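MsStt7d protein (Micromonas, PDB 4IX3) is probably an ATP-dependent protein kinase homologous to state transition kinases, represented here by its catalytic domain, which also binds magnesium ions. Local coordinates at residues G34-G39 and D46-N51; A82-C87 and L109-E114. One frame throughout, in Å; residues are numbered along the deposited sequence. Where two conformers were deposited one is given.

Contact 1 (G34-G39 and D46-N51); sequences GTVFRG and DVVLKN
Thr35 and Asn51 stand next to each other with their side chains running in one direction, on the sheet face they share with Phe37, Leu49 and Val47. Asn51 CG sits between its backbone N and carbonyl carbon (chi1 72°), which brings OD1 within 3.7 Å of Thr35 CB. Water 2 joins the two side chains: it donates to Asn51 OD1 at 2.7 Å and also hydrogen-bonds Thr35 OG1. Asn51 OD1 also lies at the edge of the Phe37 ring, in its plane and 4.0 Å from Phe37 CE2, with the amide turned 72° against the ring. Farther along, Leu49 CD1 comes to 3.9 Å from Gly39 CA, where a CB would collide with it. This is the hairpin of strands 34-41 and 45-52, which follows the glycine-rich loop in the N-terminal lobe of the kinase fold. Its central backbone pair is Phe37 with Leu49, whose shorter bond, Phe37 N to Leu49 O, is 2.7 Å long and nearly straight (165°). At the Gly39-Val47 pair both donors stand well above the carbonyl planes. Water 3 closes this end by donating to Gly39 O and Asp46 OD1. On the other face Lys50 runs out fully extended, slanting across Val36, with its CG 4.0 Å from Val36 CG2. Lys50 CE then passes 3.8 Å from Gly34 CA, so a side chain on Gly34 would run into the lysine. Lys50 NZ gives a hydrogen bond to water 1 at 3.2 Å and a salt bridge to Glu66 on helix 59-76, the lysine-glutamate pair of kinases with this helix swung in; ADP has been seen bound at Lys50. Arg38, on the same face, ends in a salt bridge with Glu116.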
loop_
_atom_site.group_PDB
_atom_site.type_symbol
_atom_site.label_atom_id
_atom_site.label_comp_id
_atom_site.label_asym_id
_atom_site.label_seq_id
_atom_site.Cartn_x
_atom_site.Cartn_y
_atom_site.Cartn_z
ATOM N N GLY B 34 -0.543 0.121 6.161
ATOM C CA GLY B 34 -0.646 -0.822 7.280
ATOM C C GLY B 34 -1.188 -2.193 6.933
ATOM O O GLY B 34 -1.612 -2.449 5.788
ATOM N N THR B 35 -1.178 -3.081 7.909
ATOM C CA THR B 35 -1.655 -4.436 7.726
ATOM C C THR B 35 -2.632 -4.750 8.833
ATOM O O THR B 35 -2.351 -4.470 10.009
ATOM C CB THR B 35 -0.499 -5.459 7.755
ATOM O OG1 THR B 35 0.524 -5.006 6.839
ATOM C CG2 THR B 35 -0.963 -6.833 7.319
ATOM N N VAL B 36 -3.792 -5.285 8.474
ATOM C CA VAL B 36 -4.854 -5.641 9.434
ATOM C C VAL B 36 -4.855 -7.159 9.591
ATOM O O VAL B 36 -4.778 -7.886 8.602
ATOM C CB VAL B 36 -6.238 -5.095 8.990
ATOM C CG1 VAL B 36 -7.284 -5.534 10.003
ATOM C CG2 VAL B 36 -6.187 -3.577 8.876
ATOM N N PHE B 37 -4.941 -7.626 10.830
ATOM C CA PHE B 37 -5.058 -9.032 11.141
ATOM C C PHE B 37 -6.305 -9.269 12.014
ATOM O O PHE B 37 -6.735 -8.380 12.730
ATOM C CB PHE B 37 -3.859 -9.461 11.994
ATOM C CG PHE B 37 -2.530 -9.312 11.318
ATOM C CD1 PHE B 37 -1.930 -10.403 10.736
ATOM C CD2 PHE B 37 -1.872 -8.099 11.327
ATOM C CE1 PHE B 37 -0.711 -10.252 10.095
ATOM C CE2 PHE B 37 -0.607 -7.947 10.746
ATOM C CZ PHE B 37 -0.035 -9.041 10.145
ATOM N N ARG B 38 -6.868 -10.469 11.983
ATOM C CA ARG B 38 -7.848 -10.841 13.019
ATOM C C ARG B 38 -7.068 -11.225 14.276
ATOM O O ARG B 38 -5.926 -11.671 14.206
ATOM C CB ARG B 38 -8.672 -12.049 12.603
ATOM C CG ARG B 38 -9.664 -11.777 11.501
ATOM C CD ARG B 38 -10.384 -13.095 11.336
ATOM N NE ARG B 38 -11.299 -13.070 10.205
ATOM C CZ ARG B 38 -10.924 -13.296 8.950
ATOM N NH1 ARG B 38 -9.647 -13.548 8.688
ATOM N NH2 ARG B 38 -11.812 -13.217 7.956
ATOM N N GLY B 39 -7.701 -11.088 15.432
ATOM C CA GLY B 39 -7.102 -11.575 16.672
ATOM C C GLY B 39 -8.185 -11.902 17.681
ATOM O O GLY B 39 -9.380 -11.781 17.413
ATOM N N ASP B 46 -13.520 -11.379 19.755
ATOM C CA ASP B 46 -12.973 -11.231 18.403
ATOM C C ASP B 46 -12.623 -9.784 18.110
ATOM O O ASP B 46 -13.443 -8.879 18.268
ATOM C CB ASP B 46 -14.013 -11.743 17.418
ATOM C CG ASP B 46 -14.236 -13.220 17.563
ATOM O OD1 ASP B 46 -13.286 -13.946 17.913
ATOM O OD2 ASP B 46 -15.358 -13.702 17.351
ATOM N N VAL B 47 -11.368 -9.574 17.714
ATOM C CA VAL B 47 -10.899 -8.234 17.467
ATOM C C VAL B 47 -10.215 -8.167 16.097
ATOM O O VAL B 47 -9.924 -9.211 15.491
ATOM C CB VAL B 47 -9.919 -7.727 18.572
ATOM C CG1 VAL B 47 -10.705 -7.640 19.884
ATOM C CG2 VAL B 47 -8.689 -8.602 18.713
ATOM N N VAL B 48 -9.943 -6.941 15.662
ATOM C CA VAL B 48 -9.135 -6.691 14.465
ATOM C C VAL B 48 -7.982 -5.805 14.935
ATOM O O VAL B 48 -8.153 -4.955 15.792
ATOM C CB VAL B 48 -10.010 -6.028 13.390
ATOM C CG1 VAL B 48 -9.173 -5.424 12.292
ATOM C CG2 VAL B 48 -10.951 -7.056 12.797
ATOM N N LEU B 49 -6.801 -6.037 14.374
ATOM C CA LEU B 49 -5.541 -5.460 14.845
ATOM C C LEU B 49 -4.817 -4.881 13.632
ATOM O O LEU B 49 -4.768 -5.531 12.594
ATOM C CB LEU B 49 -4.649 -6.580 15.415
ATOM C CG LEU B 49 -5.160 -7.159 16.746
ATOM C CD1 LEU B 49 -4.653 -8.580 16.915
ATOM C CD2 LEU B 49 -4.775 -6.202 17.860
ATOM N N LYS B 50 -4.260 -3.698 13.771
ATOM C CA LYS B 50 -3.519 -3.094 12.644
ATOM C C LYS B 50 -2.169 -2.614 13.111
ATOM O O LYS B 50 -2.080 -1.947 14.154
ATOM C CB LYS B 50 -4.274 -1.866 12.080
ATOM C CG LYS B 50 -3.612 -1.284 10.817
ATOM C CD LYS B 50 -4.487 -0.197 10.174
ATOM C CE LYS B 50 -3.823 0.314 8.927
ATOM N NZ LYS B 50 -4.671 1.402 8.290
ATOM N N ASN B 51 -1.139 -2.863 12.284
ATOM C CA ASN B 51 0.152 -2.215 12.516
ATOM C C ASN B 51 0.611 -1.522 11.221
ATOM O O ASN B 51 -0.091 -1.592 10.196
ATOM C CB ASN B 51 1.211 -3.191 13.052
ATOM C CG ASN B 51 1.698 -4.183 11.999
ATOM O OD1 ASN B 51 1.076 -4.350 10.928
ATOM N ND2 ASN B 51 2.815 -4.864 12.310
HETATM O O HOH W 1 -3.537 1.072 5.350
HETATM O O HOH W 2 2.540 -4.792 8.670
HETATM O O HOH W 3 -11.053 -13.663 16.136
#

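Contact 2 (A82-C87 and L109-E114); sequences ARFMGC and LMWANE
Glu114 OE2 is gripped twice: Arg83 N donates to it almost straight (2.9 Å, 170°), meeting the oxygen on its anti side, and water 4 donates to it at 2.8 Å. The same water accepts from Arg83 NE at 3.0 Å in the guanidinium plane, so the two charged side chains meet through water. Glu114 OE1 is salt-bridged to Lys185, and the bent glutamate chain rests its CG on Ala82 CB. A leucine in place of Glu114 would probably leave Arg83 N without its acceptor and deprive Lys185 of this counter-charge. Arg83 lays one face of its guanidinium over Ala112 CB, with NH2 3.7 Å away. Phe84, its CG anti to the backbone N (chi1 179°), swings across Trp111. Phe84 CD1 lies over one face of the indole, 3.6 Å from Trp111 NE1, and the two ring planes are inclined at 51°. Each aromatic is also held by helix 59-76: Trp111 NE1 bonds Asn70 OD1, and Tyr71 meets Phe84 edge-to-face. Met85 and Gly86 both stand opposite Met110 in a classic beta bulge. Met85 N donates to Met110 O at 2.8 Å, while Met110 N reaches Gly86 O at 3.0 Å. The two methionines slant over each other, Met110 CE lying 3.8 Å from Met85 CB. Gly86 takes backbone angles that would jam a CB against the preceding carbonyl, and its N stands over the centre of the Phe84 ring. Strand 106-112 here runs into the hinge between the kinase lobes; Ala112 and Glu114 have been seen to bind ADP, and Trp111, packed on Lys50, probably fills the gatekeeper position at the back of the nucleotide pocket.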
loop_
_atom_site.group_PDB
_atom_site.type_symbol
_atom_site.label_atom_id
_atom_site.label_comp_id
_atom_site.label_asym_id
_atom_site.label_seq_id
_atom_site.Cartn_x
_atom_site.Cartn_y
_atom_site.Cartn_z
ATOM N N ALA B 82 -16.443 0.946 13.354
ATOM C CA ALA B 82 -16.064 -0.145 14.233
ATOM C C ALA B 82 -15.529 0.387 15.572
ATOM O O ALA B 82 -14.733 1.359 15.628
ATOM C CB ALA B 82 -14.991 -1.001 13.600
ATOM N N ARG B 83 -15.972 -0.263 16.664
ATOM C CA ARG B 83 -15.628 0.232 17.997
ATOM C C ARG B 83 -14.112 0.151 18.239
ATOM O O ARG B 83 -13.505 -0.900 18.064
ATOM C CB ARG B 83 -16.360 -0.621 19.033
ATOM C CG ARG B 83 -15.990 -0.283 20.488
ATOM C CD ARG B 83 -16.962 -0.931 21.499
ATOM N NE ARG B 83 -17.135 -2.378 21.305
ATOM C CZ ARG B 83 -16.445 -3.328 21.943
ATOM N NH1 ARG B 83 -15.523 -2.988 22.846
ATOM N NH2 ARG B 83 -16.752 -4.611 21.714
ATOM N N PHE B 84 -13.559 1.285 18.647
ATOM C CA PHE B 84 -12.115 1.424 18.830
ATOM C C PHE B 84 -11.762 1.014 20.252
ATOM O O PHE B 84 -12.242 1.608 21.236
ATOM C CB PHE B 84 -11.702 2.863 18.569
ATOM C CG PHE B 84 -10.229 3.138 18.742
ATOM C CD1 PHE B 84 -9.279 2.368 18.055
ATOM C CD2 PHE B 84 -9.797 4.181 19.557
ATOM C CE1 PHE B 84 -7.907 2.644 18.212
ATOM C CE2 PHE B 84 -8.442 4.499 19.633
ATOM C CZ PHE B 84 -7.506 3.710 18.987
ATOM N N MET B 85 -10.818 0.092 20.392
ATOM C CA MET B 85 -10.456 -0.444 21.716
ATOM C C MET B 85 -9.098 0.047 22.180
ATOM O O MET B 85 -8.736 -0.224 23.329
ATOM C CB MET B 85 -10.468 -1.975 21.653
ATOM C CG MET B 85 -11.870 -2.514 21.351
ATOM S SD MET B 85 -11.970 -4.314 21.157
ATOM C CE MET B 85 -11.852 -4.915 22.846
ATOM N N GLY B 86 -8.423 0.911 21.426
ATOM C CA GLY B 86 -7.175 1.529 21.870
ATOM C C GLY B 86 -5.950 1.030 21.142
ATOM O O GLY B 86 -6.037 0.551 20.009
ATOM N N CYS B 87 -4.803 1.237 21.763
ATOM C CA CYS B 87 -3.535 0.884 21.156
ATOM C C CYS B 87 -2.769 -0.096 22.022
ATOM O O CYS B 87 -3.082 -0.238 23.202
ATOM C CB CYS B 87 -2.702 2.134 20.872
ATOM S SG CYS B 87 -2.001 2.891 22.347
ATOM N N LEU B 109 -3.020 -0.864 16.644
ATOM C CA LEU B 109 -4.382 -0.411 16.995
ATOM C C LEU B 109 -5.282 -1.623 17.055
ATOM O O LEU B 109 -5.100 -2.614 16.331
ATOM C CB LEU B 109 -4.869 0.566 15.923
ATOM C CG LEU B 109 -3.950 1.743 15.660
ATOM C CD1 LEU B 109 -4.618 2.699 14.670
ATOM C CD2 LEU B 109 -3.588 2.474 16.963
ATOM N N MET B 110 -6.353 -1.530 17.863
ATOM C CA MET B 110 -7.289 -2.628 18.023
ATOM C C MET B 110 -8.735 -2.118 17.989
ATOM O O MET B 110 -9.039 -1.067 18.564
ATOM C CB MET B 110 -7.017 -3.358 19.348
ATOM C CG MET B 110 -7.797 -4.663 19.506
ATOM S SD MET B 110 -7.228 -5.671 20.893
ATOM C CE MET B 110 -7.975 -4.787 22.264
ATOM N N TRP B 111 -9.556 -2.887 17.281
ATOM C CA TRP B 111 -11.003 -2.644 17.225
ATOM C C TRP B 111 -11.757 -3.910 17.537
ATOM O O TRP B 111 -11.259 -5.024 17.310
ATOM C CB TRP B 111 -11.439 -2.178 15.832
ATOM C CG TRP B 111 -10.802 -0.905 15.389
ATOM C CD1 TRP B 111 -11.294 0.367 15.406
ATOM C CD2 TRP B 111 -9.497 -0.809 14.736
ATOM N NE1 TRP B 111 -10.407 1.242 14.806
ATOM C CE2 TRP B 111 -9.285 0.578 14.424
ATOM C CE3 TRP B 111 -8.509 -1.747 14.392
ATOM C CZ2 TRP B 111 -8.163 0.997 13.715
ATOM C CZ3 TRP B 111 -7.417 -1.316 13.655
ATOM C CH2 TRP B 111 -7.250 0.027 13.337
ATOM N N ALA B 112 -13.052 -3.765 17.897
ATOM C CA ALA B 112 -13.914 -4.929 17.885
ATOM C C ALA B 112 -14.064 -5.422 16.439
ATOM O O ALA B 112 -14.124 -4.605 15.504
ATOM C CB ALA B 112 -15.305 -4.551 18.358
ATOM N N ASN B 113 -14.166 -6.741 16.278
ATOM C CA ASN B 113 -14.547 -7.338 15.005
ATOM C C ASN B 113 -16.078 -7.211 14.910
ATOM O O ASN B 113 -16.814 -7.917 15.622
ATOM C CB ASN B 113 -14.096 -8.800 14.941
ATOM C CG ASN B 113 -14.389 -9.428 13.604
ATOM O OD1 ASN B 113 -15.258 -8.942 12.876
ATOM N ND2 ASN B 113 -13.678 -10.488 13.250
ATOM N N GLU B 114 -16.555 -6.293 14.070
ATOM C CA GLU B 114 -17.984 -5.993 13.974
ATOM C C GLU B 114 -18.713 -7.035 13.113
ATOM O O GLU B 114 -19.953 -7.019 13.052
ATOM C CB GLU B 114 -18.178 -4.601 13.396
ATOM C CG GLU B 114 -17.581 -3.526 14.297
ATOM C CD GLU B 114 -18.375 -3.261 15.563
ATOM O OE1 GLU B 114 -19.572 -3.640 15.639
ATOM O OE2 GLU B 114 -17.871 -2.457 16.362
HETATM O O HOH W 4 -18.833 -3.016 18.889
#

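How the contacts relate
Contacts 1 and 2 belong to one antiparallel sheet and are joined where strand 45-52 borders strand 106-112: Val48 N lies 2.8 Å from Trp111 O and Lys50 O lies 2.9 Å from Leu109 N, both probable hydrogen bonds. Each mixes buried residues with one exposed residue near an end, Asp46 in contact 1 and Arg83 in contact 2. Contact 1, a regular hairpin, rests mainly on paired backbone bonds and aliphatic contacts. Contact 2 joins strands more distant in sequence, is interrupted by a bulge, packs aromatics against helix 59-76 and finishes on a carboxylate. They meet at the nucleotide site, Lys50 CB lying 3.6 Å from Trp111 CZ3.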